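Long-range contacts in glycoside hydrolase family protein (Novosphingobium sp. PP1Y, PDB 6Q2F), which probably hydrolyses alpha-L-rhamnosides, releasing rhamnose from glycosidic substrates as a sodium-containing glycoside hydrolase: residues A[151-155]-A[176-181]; A[447-451]-A[461-465]; A[889-894]-A[906-911]; A[917-923]-A[948-954]; A[996-1002]-A[1021-1026]. One frame throughout, in Å; residues are numbered along the deposited sequence.

Contacts 1 and 2, both partly buried, touch: Lys151 of contact 1 makes a salt bridge to Asp465 of contact 2, near strands 151-160 and 436-447. Contacts 3 and 4 belong to one antiparallel sheet and share a buried core of Leu907, Leu954 and Phe921, while Lys891 and Glu918 lie at the surface. Contact 5 stands alone, about 39 Å from contact 3 between centres, with buried Phe996 and Phe1025 beside exposed Gly1001. Chemistry follows place: polar side chains and a water hold a loop to a sheet edge in contact 1; one backbone bond, a water and leucine packing close contact 2; backbone bonds dominate contact 4 and are weak in contact 3; aromatic packing carries contact 5.

Contact 1. Residues A[151-155]-A[176-181]; sequences KKLVW and TTGPFQ
Lys152 and the Gln181 amide tie strand 151-155 to the loop 176-181 by hydrogen bonds. Lys152 NZ gives bonds to Gly178 O (2.7 Å) and Thr176 O (3.0 Å); the first is met from above its carbonyl plane, the second in plane, and Ser446 OG is a further partner. The Gln181 amide grips the backbone of Trp155 from both ends: Trp155 N donates to Gln181 OE1 (3.1 Å), while Gln181 NE2 donates to Trp155 O (3.0 Å). A bend at chi2 (-73°) turns this amide back to the strand. Water 1 adds a bridge, donating to Leu153 O and accepting from Gln181 N.

Packing is lighter. Gln181 NE2 lies 3.2 Å above the plane of the Trp155 ring, towards its rim, and Trp155 CH2 touches Phe180 CE2 at 3.8 Å. Strand 151-160 is the outermost of a four-stranded antiparallel sheet, and the Gln181 amide meets its outward N-H and C=O much as a next strand would, a side chain covering a sheet edge.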
# COMPACT_ATOMS: atom_id res chain seq x y z
N LYS A 151 18.03 3.64 14.29
CA LYS A 151 19.31 3.08 14.69
C LYS A 151 19.55 1.72 14.04
O LYS A 151 18.62 0.92 13.89
CB LYS A 151 19.38 2.88 16.20
CG LYS A 151 19.25 4.15 17.01
CD LYS A 151 18.97 3.79 18.46
CE LYS A 151 18.58 4.99 19.27
NZ LYS A 151 17.18 5.40 18.93
N LYS A 152 20.81 1.45 13.72
CA LYS A 152 21.25 0.15 13.23
C LYS A 152 22.35 -0.37 14.14
O LYS A 152 23.17 0.40 14.65
CB LYS A 152 21.80 0.24 11.80
CG LYS A 152 22.95 1.26 11.71
CD LYS A 152 23.82 1.06 10.53
CE LYS A 152 25.06 1.92 10.63
NZ LYS A 152 24.76 3.37 10.72
N LEU A 153 22.39 -1.69 14.29
CA LEU A 153 23.43 -2.33 15.08
C LEU A 153 24.77 -2.27 14.34
O LEU A 153 24.83 -2.47 13.12
CB LEU A 153 23.04 -3.78 15.37
CG LEU A 153 23.75 -4.57 16.48
CD1 LEU A 153 23.43 -4.02 17.86
CD2 LEU A 153 23.39 -6.06 16.39
N VAL A 154 25.85 -1.99 15.08
CA VAL A 154 27.21 -1.97 14.55
C VAL A 154 28.11 -2.64 15.58
O VAL A 154 27.73 -2.83 16.74
CB VAL A 154 27.75 -0.55 14.25
CG1 VAL A 154 27.06 0.06 13.00
CG2 VAL A 154 27.54 0.34 15.45
N TRP A 155 29.33 -3.00 15.16
CA TRP A 155 30.16 -3.77 16.07
C TRP A 155 31.62 -3.68 15.66
O TRP A 155 31.94 -3.45 14.49
CB TRP A 155 29.75 -5.25 16.11
CG TRP A 155 29.75 -5.88 14.76
CD1 TRP A 155 30.78 -6.55 14.17
CD2 TRP A 155 28.67 -5.89 13.82
NE1 TRP A 155 30.41 -6.97 12.91
CE2 TRP A 155 29.12 -6.59 12.68
CE3 TRP A 155 27.38 -5.39 13.84
CZ2 TRP A 155 28.31 -6.79 11.55
CZ3 TRP A 155 26.56 -5.59 12.71
CH2 TRP A 155 27.04 -6.28 11.58
N THR A 176 29.53 5.90 12.03
CA THR A 176 29.10 6.52 10.79
C THR A 176 27.58 6.44 10.62
O THR A 176 26.98 5.37 10.78
CB THR A 176 29.75 5.81 9.60
OG1 THR A 176 31.11 5.54 9.88
CG2 THR A 176 29.64 6.68 8.35
N THR A 177 26.98 7.56 10.24
CA THR A 177 25.59 7.56 9.81
C THR A 177 25.48 6.88 8.44
O THR A 177 26.24 7.19 7.52
CB THR A 177 25.08 8.99 9.76
OG1 THR A 177 25.03 9.51 11.10
CG2 THR A 177 23.69 9.05 9.14
N GLY A 178 24.54 5.94 8.31
CA GLY A 178 24.46 5.13 7.12
C GLY A 178 23.80 3.80 7.41
O GLY A 178 23.27 3.59 8.50
N PRO A 179 23.80 2.89 6.43
CA PRO A 179 22.96 1.68 6.53
C PRO A 179 23.63 0.50 7.22
O PRO A 179 22.94 -0.43 7.65
CB PRO A 179 22.65 1.35 5.07
CG PRO A 179 23.86 1.84 4.32
CD PRO A 179 24.30 3.09 5.05
N PHE A 180 24.95 0.45 7.22
CA PHE A 180 25.64 -0.68 7.79
C PHE A 180 27.09 -0.39 8.11
O PHE A 180 27.80 0.10 7.28
CB PHE A 180 25.56 -1.77 6.77
CG PHE A 180 26.25 -3.02 7.14
CD1 PHE A 180 27.57 -3.19 6.86
CD2 PHE A 180 25.55 -4.03 7.73
CE1 PHE A 180 28.19 -4.35 7.19
CE2 PHE A 180 26.17 -5.19 8.07
CZ PHE A 180 27.50 -5.35 7.80
N GLN A 181 27.52 -0.71 9.32
CA GLN A 181 28.89 -0.52 9.73
C GLN A 181 29.43 0.85 9.36
O GLN A 181 28.97 1.85 9.82
CB GLN A 181 29.80 -1.67 9.32
CG GLN A 181 29.53 -2.98 10.02
CD GLN A 181 29.97 -3.00 11.46
OE1 GLN A 181 29.59 -2.17 12.22
NE2 GLN A 181 30.80 -3.93 11.80
O HOH W 1 26.12 -2.53 10.71

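Contact 2. Residues A[447-451]-A[461-465]; sequences LLGTT and GLEVD
Leu462 reaches back over the 447-451 segment with both of its methyl groups. CD1 meets Leu447 CD1 at 4.0 Å, the two side chains crossing at about a right angle, and Leu462 CD2 rests on Gly449 CA at 3.9 Å. Gly449 itself has backbone angles that call for glycine.

Thr451 is bridged to Leu462 through the backbone, with its CA directed at Gly461 O in a 3.3 Å CA-H...O contact. Its CB and CG2 also lie against that oxygen.

Glu463 anchors the pairing. Its N-H donates to Thr450 O (2.9 Å, 164° at the hydrogen), and water 2 donates to this same oxygen and to Glu463 O, so Thr450 O takes two hydrogen bonds, supplemented by the CA-H of Leu462. The side chain bends at chi2 (-76°), bringing CG to 3.6 Å from Thr451 O. The buried carboxylate finds its partners elsewhere: OE1 pairs with Lys466 and Thr139 N, OE2 with Glu138 N. Such anchoring is likely to favour the charged form. A single isolated beta bridge, with its one backbone bond and a bridging water, pins together the two ends of this irregular loop between strand 436-447 and helix 469-487.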
# COMPACT_ATOMS: atom_id res chain seq x y z
N LEU A 447 23.38 5.80 13.64
CA LEU A 447 22.20 6.31 12.96
C LEU A 447 22.10 5.83 11.51
O LEU A 447 23.11 5.67 10.82
CB LEU A 447 22.19 7.83 13.00
CG LEU A 447 22.15 8.42 14.41
CD1 LEU A 447 21.91 9.90 14.34
CD2 LEU A 447 21.06 7.70 15.26
N LEU A 448 20.86 5.61 11.07
CA LEU A 448 20.58 5.48 9.64
C LEU A 448 20.71 6.82 8.92
O LEU A 448 21.14 6.87 7.77
CB LEU A 448 19.17 4.94 9.43
CG LEU A 448 18.97 3.52 8.94
CD1 LEU A 448 19.55 2.57 9.97
CD2 LEU A 448 17.46 3.26 8.74
N GLY A 449 20.28 7.90 9.58
CA GLY A 449 20.27 9.22 9.00
C GLY A 449 19.05 9.57 8.18
O GLY A 449 18.99 10.69 7.66
N THR A 450 18.08 8.66 8.04
CA THR A 450 16.96 8.99 7.17
C THR A 450 16.08 10.07 7.80
O THR A 450 16.02 10.24 9.02
CB THR A 450 16.12 7.75 6.84
OG1 THR A 450 15.77 7.08 8.05
CG2 THR A 450 16.93 6.81 5.95
N THR A 451 15.33 10.72 6.93
CA THR A 451 14.79 12.05 7.14
C THR A 451 13.34 12.05 6.65
O THR A 451 12.95 11.21 5.83
CB THR A 451 15.72 13.01 6.36
OG1 THR A 451 15.78 12.69 4.96
CG2 THR A 451 17.03 13.11 6.99
N GLY A 461 14.51 16.65 9.24
CA GLY A 461 15.40 16.09 10.24
C GLY A 461 15.09 14.62 10.42
O GLY A 461 14.29 14.03 9.69
N LEU A 462 15.74 14.02 11.41
CA LEU A 462 15.72 12.57 11.55
C LEU A 462 14.30 12.02 11.70
O LEU A 462 13.48 12.56 12.45
CB LEU A 462 16.55 12.17 12.76
CG LEU A 462 18.03 12.54 12.63
CD1 LEU A 462 18.75 12.26 13.95
CD2 LEU A 462 18.66 11.73 11.49
N GLU A 463 14.02 10.95 10.96
CA GLU A 463 12.91 10.09 11.30
C GLU A 463 13.09 9.56 12.73
O GLU A 463 14.16 9.05 13.08
CB GLU A 463 12.82 8.94 10.29
CG GLU A 463 12.36 9.38 8.88
CD GLU A 463 10.86 9.64 8.82
OE1 GLU A 463 10.15 9.20 9.76
OE2 GLU A 463 10.39 10.27 7.85
N VAL A 464 12.06 9.70 13.55
CA VAL A 464 12.14 9.22 14.93
C VAL A 464 12.24 7.70 14.94
O VAL A 464 11.71 7.00 14.07
CB VAL A 464 10.94 9.70 15.76
CG1 VAL A 464 9.64 8.97 15.34
CG2 VAL A 464 11.18 9.45 17.26
N ASP A 465 12.95 7.17 15.93
CA ASP A 465 13.12 5.73 16.13
C ASP A 465 11.75 5.06 16.25
O ASP A 465 11.05 5.24 17.25
CB ASP A 465 13.99 5.49 17.38
CG ASP A 465 14.15 4.01 17.72
OD1 ASP A 465 13.45 3.17 17.10
OD2 ASP A 465 14.97 3.69 18.61
O HOH W 2 16.28 8.68 11.32

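Contact 3. Residues A[889-894]-A[906-911]; sequences GVKIPF and YLVNQQ
Gln910 lies across the ring of Pro893, and its side chain can be followed atom by atom. CB stands 3.9 Å from Lys891 O; CG comes 3.9 Å from Pro893 CD. With chi2 at 180° the chain runs on extended, carrying the amide across the proline ring: CD is 3.6 Å from Pro893 CG and NE2 3.4 Å from that same carbon, while OE1 turns towards Lys891 CB. A glycine here would probably uncover this side of the Pro893 ring and take one neighbour from Lys891 CB.

The backbones hold only loosely, Gln910 N to Lys891 O (3.3 Å) and Val908 N to Pro893 O (3.4 Å) both being weak bonds. Gln910 centres an inverse gamma turn just beyond the end of strand 902-908. Further along, Phe894 CB packs on Leu907 CD2 (3.7 Å).

Helix 657-670 covers Pro893 and Gln910 through Val669 and Leu666. This is the open end of a beta hairpin, 894-899 with 902-908, set against a helix of the (beta/alpha)8 barrel.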
# COMPACT_ATOMS: atom_id res chain seq x y z
N GLY A 889 -14.27 -16.71 -17.83
CA GLY A 889 -13.35 -15.63 -17.52
C GLY A 889 -14.00 -14.32 -17.16
O GLY A 889 -13.29 -13.39 -16.76
N VAL A 890 -15.32 -14.19 -17.28
CA VAL A 890 -15.98 -12.97 -16.86
C VAL A 890 -15.93 -12.89 -15.35
O VAL A 890 -16.33 -13.83 -14.65
CB VAL A 890 -17.43 -12.90 -17.38
CG1 VAL A 890 -18.23 -11.85 -16.60
CG2 VAL A 890 -17.45 -12.57 -18.87
N LYS A 891 -15.40 -11.79 -14.83
CA LYS A 891 -15.33 -11.57 -13.40
C LYS A 891 -16.42 -10.60 -13.02
O LYS A 891 -16.56 -9.55 -13.65
CB LYS A 891 -13.97 -11.02 -12.97
CG LYS A 891 -12.77 -11.70 -13.59
CD LYS A 891 -12.66 -13.14 -13.18
CE LYS A 891 -11.57 -13.85 -13.99
NZ LYS A 891 -11.71 -15.33 -13.96
N ILE A 892 -17.19 -10.96 -12.00
CA ILE A 892 -18.13 -10.03 -11.38
C ILE A 892 -17.91 -10.13 -9.87
O ILE A 892 -18.72 -10.76 -9.17
CB ILE A 892 -19.58 -10.34 -11.78
CG1 ILE A 892 -19.74 -10.28 -13.30
CG2 ILE A 892 -20.55 -9.35 -11.14
CD1 ILE A 892 -21.13 -10.61 -13.79
N PRO A 893 -16.83 -9.54 -9.34
CA PRO A 893 -16.58 -9.64 -7.90
C PRO A 893 -17.66 -8.90 -7.13
O PRO A 893 -18.45 -8.14 -7.70
CB PRO A 893 -15.20 -8.99 -7.72
CG PRO A 893 -15.15 -7.97 -8.86
CD PRO A 893 -15.91 -8.61 -10.02
N PHE A 894 -17.71 -9.12 -5.82
CA PHE A 894 -18.84 -8.58 -5.09
C PHE A 894 -18.44 -8.23 -3.67
O PHE A 894 -17.50 -8.80 -3.10
CB PHE A 894 -20.00 -9.59 -5.03
CG PHE A 894 -19.75 -10.73 -4.07
CD1 PHE A 894 -18.90 -11.77 -4.41
CD2 PHE A 894 -20.36 -10.75 -2.82
CE1 PHE A 894 -18.69 -12.83 -3.54
CE2 PHE A 894 -20.15 -11.81 -1.95
CZ PHE A 894 -19.31 -12.85 -2.31
N TYR A 906 -22.96 -5.54 -3.62
CA TYR A 906 -22.34 -4.65 -4.58
C TYR A 906 -21.68 -5.52 -5.64
O TYR A 906 -20.87 -6.38 -5.30
CB TYR A 906 -21.30 -3.76 -3.90
CG TYR A 906 -20.60 -2.77 -4.82
CD1 TYR A 906 -21.31 -1.79 -5.50
CD2 TYR A 906 -19.23 -2.81 -4.98
CE1 TYR A 906 -20.67 -0.87 -6.32
CE2 TYR A 906 -18.58 -1.89 -5.80
CZ TYR A 906 -19.29 -0.92 -6.45
OH TYR A 906 -18.61 -0.02 -7.25
N LEU A 907 -22.02 -5.28 -6.90
CA LEU A 907 -21.52 -6.04 -8.04
C LEU A 907 -20.82 -5.11 -9.03
O LEU A 907 -21.31 -4.01 -9.30
CB LEU A 907 -22.65 -6.77 -8.77
CG LEU A 907 -23.67 -7.62 -7.99
CD1 LEU A 907 -24.56 -8.39 -8.97
CD2 LEU A 907 -22.96 -8.59 -7.08
N VAL A 908 -19.71 -5.57 -9.60
CA VAL A 908 -19.02 -4.82 -10.65
C VAL A 908 -18.72 -5.74 -11.81
O VAL A 908 -17.99 -6.73 -11.64
CB VAL A 908 -17.72 -4.17 -10.16
CG1 VAL A 908 -17.12 -3.32 -11.31
CG2 VAL A 908 -18.00 -3.34 -8.92
N ASN A 909 -19.25 -5.42 -12.99
CA ASN A 909 -18.91 -6.14 -14.21
C ASN A 909 -17.58 -5.61 -14.70
O ASN A 909 -17.51 -4.58 -15.38
CB ASN A 909 -20.00 -5.99 -15.27
CG ASN A 909 -19.54 -6.44 -16.64
OD1 ASN A 909 -18.74 -7.35 -16.76
ND2 ASN A 909 -20.07 -5.79 -17.68
N GLN A 910 -16.50 -6.32 -14.38
CA GLN A 910 -15.16 -5.87 -14.76
C GLN A 910 -14.82 -6.21 -16.20
O GLN A 910 -13.76 -6.79 -16.47
CB GLN A 910 -14.12 -6.49 -13.84
CG GLN A 910 -14.22 -6.00 -12.43
CD GLN A 910 -13.15 -6.61 -11.54
OE1 GLN A 910 -12.58 -7.65 -11.85
NE2 GLN A 910 -12.86 -5.94 -10.44
N GLN A 911 -15.71 -5.88 -17.11
CA GLN A 911 -15.47 -6.14 -18.50
C GLN A 911 -16.09 -5.08 -19.37
O GLN A 911 -17.11 -4.55 -19.02
CB GLN A 911 -16.04 -7.49 -18.89
CG GLN A 911 -15.18 -8.67 -18.53
CD GLN A 911 -15.43 -9.22 -17.15
OE1 GLN A 911 -16.41 -8.90 -16.52
NE2 GLN A 911 -14.53 -10.03 -16.68

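Contact 4. Residues A[917-923]-A[948-954]; sequences IEAHFRV and GETVVPL
Strands 917-921 and 949-954 run antiparallel with axes 4.4 Å apart at closest and directions 153° apart, Ile917–Leu954, Ala919–Val952 and Phe921–Thr950 forming hydrogen-bonded pairs and Glu918–Pro953 and His920–Val951 the non-hydrogen-bonded ones between them. Six N-H...O bonds follow from this register.

On the face of Ile917, Ala919 and Phe921 the packing is apolar. Ile917 CG1 lies beside Leu954 CB, Ala919 CB meets Leu954 CD1 (3.9 Å), and Phe921 CE1 touches Val952 CG2. These two strands sit inside a curled antiparallel sheet, flanked by 881-884 and 937-946, and Phe921 also packs with Tyr905, Phe966 and Phe881 in the core of this beta domain.

The other face carries His920. Its ND1 donates to Glu949 OE1 (2.7 Å, 154° at the hydrogen); the oxygen lies in the imidazole plane, whereas the nitrogen stands 38° out of the carboxylate plane. Glu949 CG sits between its backbone N and carbonyl carbon, and the extended chain beyond brings the carboxylate to His920. Val951 CG2 covers one face of the ring in a CH-pi contact, 4.1 Å from its centroid. The bond at the edge and the methyl over the face restrict the ring's rotation.

Beyond Phe921, where strand 915-921 ends, Arg922 centres an inverse gamma turn and sends its guanidinium to Asp733 and Ala878 O. Thr950 OG1 donates to Val923 O (2.7 Å) from above the carbonyl plane.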
# COMPACT_ATOMS: atom_id res chain seq x y z
N ILE A 917 -26.88 -11.87 -17.00
CA ILE A 917 -26.64 -13.01 -16.14
C ILE A 917 -27.90 -13.35 -15.36
O ILE A 917 -28.86 -12.59 -15.31
CB ILE A 917 -25.47 -12.76 -15.16
CG1 ILE A 917 -25.83 -11.62 -14.20
CG2 ILE A 917 -24.19 -12.45 -15.92
CD1 ILE A 917 -24.75 -11.36 -13.12
N GLU A 918 -27.87 -14.52 -14.74
CA GLU A 918 -28.78 -14.85 -13.65
C GLU A 918 -27.94 -14.85 -12.38
O GLU A 918 -27.00 -15.65 -12.25
CB GLU A 918 -29.48 -16.20 -13.86
CG GLU A 918 -30.52 -16.19 -14.98
CD GLU A 918 -31.84 -16.86 -14.58
OE1 GLU A 918 -31.82 -18.04 -14.17
OE2 GLU A 918 -32.88 -16.18 -14.66
N ALA A 919 -28.24 -13.93 -11.47
CA ALA A 919 -27.43 -13.72 -10.28
C ALA A 919 -28.08 -14.43 -9.10
O ALA A 919 -29.29 -14.29 -8.87
CB ALA A 919 -27.29 -12.22 -9.98
N HIS A 920 -27.27 -15.20 -8.36
CA HIS A 920 -27.72 -16.03 -7.23
C HIS A 920 -27.17 -15.44 -5.94
O HIS A 920 -25.96 -15.34 -5.77
CB HIS A 920 -27.24 -17.48 -7.36
CG HIS A 920 -27.81 -18.21 -8.53
ND1 HIS A 920 -28.54 -19.37 -8.40
CD2 HIS A 920 -27.77 -17.94 -9.86
CE1 HIS A 920 -28.93 -19.78 -9.59
NE2 HIS A 920 -28.46 -18.94 -10.49
N PHE A 921 -28.07 -15.06 -5.04
CA PHE A 921 -27.69 -14.48 -3.76
C PHE A 921 -28.16 -15.40 -2.65
O PHE A 921 -29.29 -15.93 -2.70
CB PHE A 921 -28.28 -13.08 -3.57
CG PHE A 921 -27.97 -12.14 -4.70
CD1 PHE A 921 -28.74 -12.15 -5.85
CD2 PHE A 921 -26.91 -11.25 -4.61
CE1 PHE A 921 -28.46 -11.28 -6.88
CE2 PHE A 921 -26.62 -10.39 -5.65
CZ PHE A 921 -27.40 -10.41 -6.79
N ARG A 922 -27.30 -15.61 -1.65
CA ARG A 922 -27.65 -16.44 -0.49
C ARG A 922 -28.49 -15.59 0.47
O ARG A 922 -28.04 -15.15 1.53
CB ARG A 922 -26.39 -16.98 0.18
CG ARG A 922 -26.66 -17.98 1.31
CD ARG A 922 -25.34 -18.40 1.98
NE ARG A 922 -24.65 -17.26 2.59
CZ ARG A 922 -23.33 -17.17 2.75
NH1 ARG A 922 -22.53 -18.13 2.30
NH2 ARG A 922 -22.81 -16.10 3.33
N VAL A 923 -29.73 -15.34 0.06
CA VAL A 923 -30.65 -14.56 0.87
C VAL A 923 -32.06 -14.95 0.46
O VAL A 923 -32.30 -15.43 -0.65
CB VAL A 923 -30.44 -13.03 0.72
CG1 VAL A 923 -30.68 -12.60 -0.72
CG2 VAL A 923 -31.38 -12.24 1.65
N GLY A 948 -33.31 -21.55 -0.58
CA GLY A 948 -32.27 -20.89 0.17
C GLY A 948 -31.55 -19.78 -0.56
O GLY A 948 -30.58 -19.23 -0.03
N GLU A 949 -31.98 -19.44 -1.77
CA GLU A 949 -31.34 -18.39 -2.55
C GLU A 949 -32.38 -17.56 -3.28
O GLU A 949 -33.53 -17.98 -3.45
CB GLU A 949 -30.36 -18.98 -3.57
CG GLU A 949 -31.11 -19.80 -4.63
CD GLU A 949 -30.25 -20.25 -5.78
OE1 GLU A 949 -29.06 -19.89 -5.81
OE2 GLU A 949 -30.78 -20.98 -6.65
N THR A 950 -31.97 -16.38 -3.72
CA THR A 950 -32.76 -15.53 -4.59
C THR A 950 -32.03 -15.45 -5.92
O THR A 950 -30.83 -15.20 -5.95
CB THR A 950 -32.96 -14.14 -3.98
OG1 THR A 950 -33.65 -14.27 -2.73
CG2 THR A 950 -33.78 -13.23 -4.93
N VAL A 951 -32.75 -15.66 -7.00
CA VAL A 951 -32.19 -15.59 -8.33
C VAL A 951 -32.74 -14.35 -9.01
O VAL A 951 -33.92 -14.13 -9.06
CB VAL A 951 -32.49 -16.83 -9.16
CG1 VAL A 951 -31.70 -16.82 -10.43
CG2 VAL A 951 -32.18 -18.07 -8.38
N VAL A 952 -31.85 -13.52 -9.52
CA VAL A 952 -32.25 -12.29 -10.14
C VAL A 952 -31.67 -12.15 -11.51
O VAL A 952 -30.49 -12.25 -11.65
CB VAL A 952 -31.78 -11.11 -9.31
CG1 VAL A 952 -32.23 -9.80 -9.89
CG2 VAL A 952 -32.25 -11.24 -7.90
N PRO A 953 -32.47 -11.91 -12.53
CA PRO A 953 -31.88 -11.73 -13.85
C PRO A 953 -31.32 -10.31 -13.91
O PRO A 953 -32.02 -9.38 -13.62
CB PRO A 953 -33.04 -11.90 -14.79
CG PRO A 953 -34.23 -11.60 -13.98
CD PRO A 953 -33.92 -12.02 -12.59
N LEU A 954 -30.07 -10.16 -14.28
CA LEU A 954 -29.43 -8.85 -14.31
C LEU A 954 -28.85 -8.59 -15.68
O LEU A 954 -28.24 -9.47 -16.29
CB LEU A 954 -28.31 -8.74 -13.27
CG LEU A 954 -28.69 -8.63 -11.80
CD1 LEU A 954 -27.42 -8.48 -11.00
CD2 LEU A 954 -29.60 -7.44 -11.57

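Contact 5. Residues A[996-1002]-A[1021-1026]; sequences FQADRGA and GVKYFS
Phe1025 receives the edge of Phe996 on its face, a T-shaped pair with centroids 4.9 Å apart and planes at 70°, in the C-terminal beta-sandwich, consistent with the galactose-binding domain-like family matched by the 1021-1026 side. Phe996 CD1 stands over the centre of the Phe1025 ring. Arg1000 CB approaches Phe1025 CE1 at 3.6 Å and Ala1002 CB approaches Phe1025 CD1 at 3.7 Å. With CG opposite its own backbone N (chi1 172°), Phe1025 sends the ring into the loop 996-1002. Replacing this ring by an alanine's methyl is likely to leave the edge of Phe996 without its partner and open a gap beside Arg1000 and Ala1002.

Further out, Val1022 CG2 packs on Phe996 CZ. A CB on Gly1021 would clash with Gly1001 O. Waters 3 and 4 both donate to Arg1000 O; the first also donates to Gly1021 O, the second accepts from Ser1026 N. Thr1097 O and Arg1101 N hold Ser1026 OG, and Arg1000 NH1 gives Ser1026 O a weak 3.4 Å bond at the guanidinium edge.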
# COMPACT_ATOMS: atom_id res chain seq x y z
N PHE A 996 -19.70 28.62 -26.38
CA PHE A 996 -18.47 28.17 -25.75
C PHE A 996 -18.12 29.04 -24.55
O PHE A 996 -18.21 30.26 -24.60
CB PHE A 996 -17.32 28.18 -26.75
CG PHE A 996 -17.45 27.15 -27.83
CD1 PHE A 996 -17.02 25.86 -27.60
CD2 PHE A 996 -17.99 27.48 -29.06
CE1 PHE A 996 -17.13 24.90 -28.59
CE2 PHE A 996 -18.11 26.50 -30.07
CZ PHE A 996 -17.67 25.22 -29.82
N GLN A 997 -17.73 28.37 -23.47
CA GLN A 997 -17.17 29.04 -22.30
C GLN A 997 -16.15 30.09 -22.70
O GLN A 997 -15.24 29.83 -23.50
CB GLN A 997 -16.52 28.00 -21.39
CG GLN A 997 -16.13 28.56 -20.07
CD GLN A 997 -15.78 27.45 -19.06
OE1 GLN A 997 -15.55 26.30 -19.43
NE2 GLN A 997 -15.74 27.82 -17.79
N ALA A 998 -16.29 31.28 -22.11
CA ALA A 998 -15.48 32.42 -22.50
C ALA A 998 -14.03 32.24 -22.04
O ALA A 998 -13.74 31.48 -21.11
CB ALA A 998 -16.07 33.71 -21.93
N ASP A 999 -13.13 32.95 -22.73
CA ASP A 999 -11.71 32.97 -22.38
C ASP A 999 -11.10 31.58 -22.45
O ASP A 999 -10.27 31.19 -21.64
CB ASP A 999 -11.49 33.61 -21.02
CG ASP A 999 -11.98 35.05 -20.99
OD1 ASP A 999 -11.62 35.80 -21.92
OD2 ASP A 999 -12.75 35.42 -20.08
N ARG A 1000 -11.53 30.81 -23.45
CA ARG A 1000 -11.02 29.47 -23.67
C ARG A 1000 -10.54 29.29 -25.10
O ARG A 1000 -10.36 28.16 -25.55
CB ARG A 1000 -12.08 28.42 -23.33
CG ARG A 1000 -12.34 28.32 -21.83
CD ARG A 1000 -11.08 27.95 -21.08
NE ARG A 1000 -11.22 28.19 -19.64
CZ ARG A 1000 -11.69 27.30 -18.78
NH1 ARG A 1000 -12.05 26.10 -19.21
NH2 ARG A 1000 -11.79 27.59 -17.49
N GLY A 1001 -10.33 30.40 -25.82
CA GLY A 1001 -9.84 30.33 -27.17
C GLY A 1001 -10.89 30.00 -28.21
O GLY A 1001 -10.55 29.92 -29.40
N ALA A 1002 -12.14 29.83 -27.83
CA ALA A 1002 -13.18 29.52 -28.80
C ALA A 1002 -14.02 30.75 -29.10
O ALA A 1002 -14.10 31.67 -28.28
CB ALA A 1002 -14.07 28.39 -28.28
N GLY A 1021 -9.96 27.30 -32.84
CA GLY A 1021 -10.51 27.64 -31.54
C GLY A 1021 -11.59 26.67 -31.07
O GLY A 1021 -11.79 26.50 -29.86
N VAL A 1022 -12.29 26.04 -32.02
CA VAL A 1022 -13.24 24.98 -31.67
C VAL A 1022 -12.51 23.64 -31.54
O VAL A 1022 -12.73 22.89 -30.58
CB VAL A 1022 -14.37 24.90 -32.73
CG1 VAL A 1022 -15.24 23.69 -32.49
CG2 VAL A 1022 -15.21 26.17 -32.71
N LYS A 1023 -11.62 23.34 -32.49
CA LYS A 1023 -10.88 22.08 -32.49
C LYS A 1023 -10.20 21.82 -31.15
O LYS A 1023 -10.26 20.71 -30.61
CB LYS A 1023 -9.84 22.13 -33.62
CG LYS A 1023 -8.88 20.96 -33.72
CD LYS A 1023 -7.98 21.11 -34.96
CE LYS A 1023 -6.96 19.99 -35.09
NZ LYS A 1023 -7.62 18.65 -35.15
N TYR A 1024 -9.54 22.84 -30.61
CA TYR A 1024 -8.72 22.69 -29.42
C TYR A 1024 -9.43 23.14 -28.16
O TYR A 1024 -8.79 23.34 -27.13
CB TYR A 1024 -7.41 23.45 -29.60
CG TYR A 1024 -6.55 22.92 -30.73
CD1 TYR A 1024 -6.04 21.63 -30.69
CD2 TYR A 1024 -6.24 23.71 -31.83
CE1 TYR A 1024 -5.24 21.13 -31.71
CE2 TYR A 1024 -5.44 23.23 -32.87
CZ TYR A 1024 -4.94 21.94 -32.79
OH TYR A 1024 -4.15 21.44 -33.81
N PHE A 1025 -10.75 23.29 -28.21
CA PHE A 1025 -11.47 23.81 -27.06
C PHE A 1025 -11.44 22.83 -25.89
O PHE A 1025 -11.66 21.63 -26.05
CB PHE A 1025 -12.92 24.12 -27.44
CG PHE A 1025 -13.78 24.50 -26.26
CD1 PHE A 1025 -13.69 25.76 -25.69
CD2 PHE A 1025 -14.68 23.59 -25.72
CE1 PHE A 1025 -14.49 26.11 -24.62
CE2 PHE A 1025 -15.48 23.93 -24.65
CZ PHE A 1025 -15.38 25.19 -24.09
N SER A 1026 -11.12 23.36 -24.71
CA SER A 1026 -11.26 22.66 -23.43
C SER A 1026 -12.14 23.52 -22.54
O SER A 1026 -11.86 24.70 -22.33
CB SER A 1026 -9.89 22.43 -22.76
OG SER A 1026 -9.14 21.44 -23.45
O HOH W 3 -9.93 26.60 -27.85
O HOH W 4 -10.07 26.02 -23.94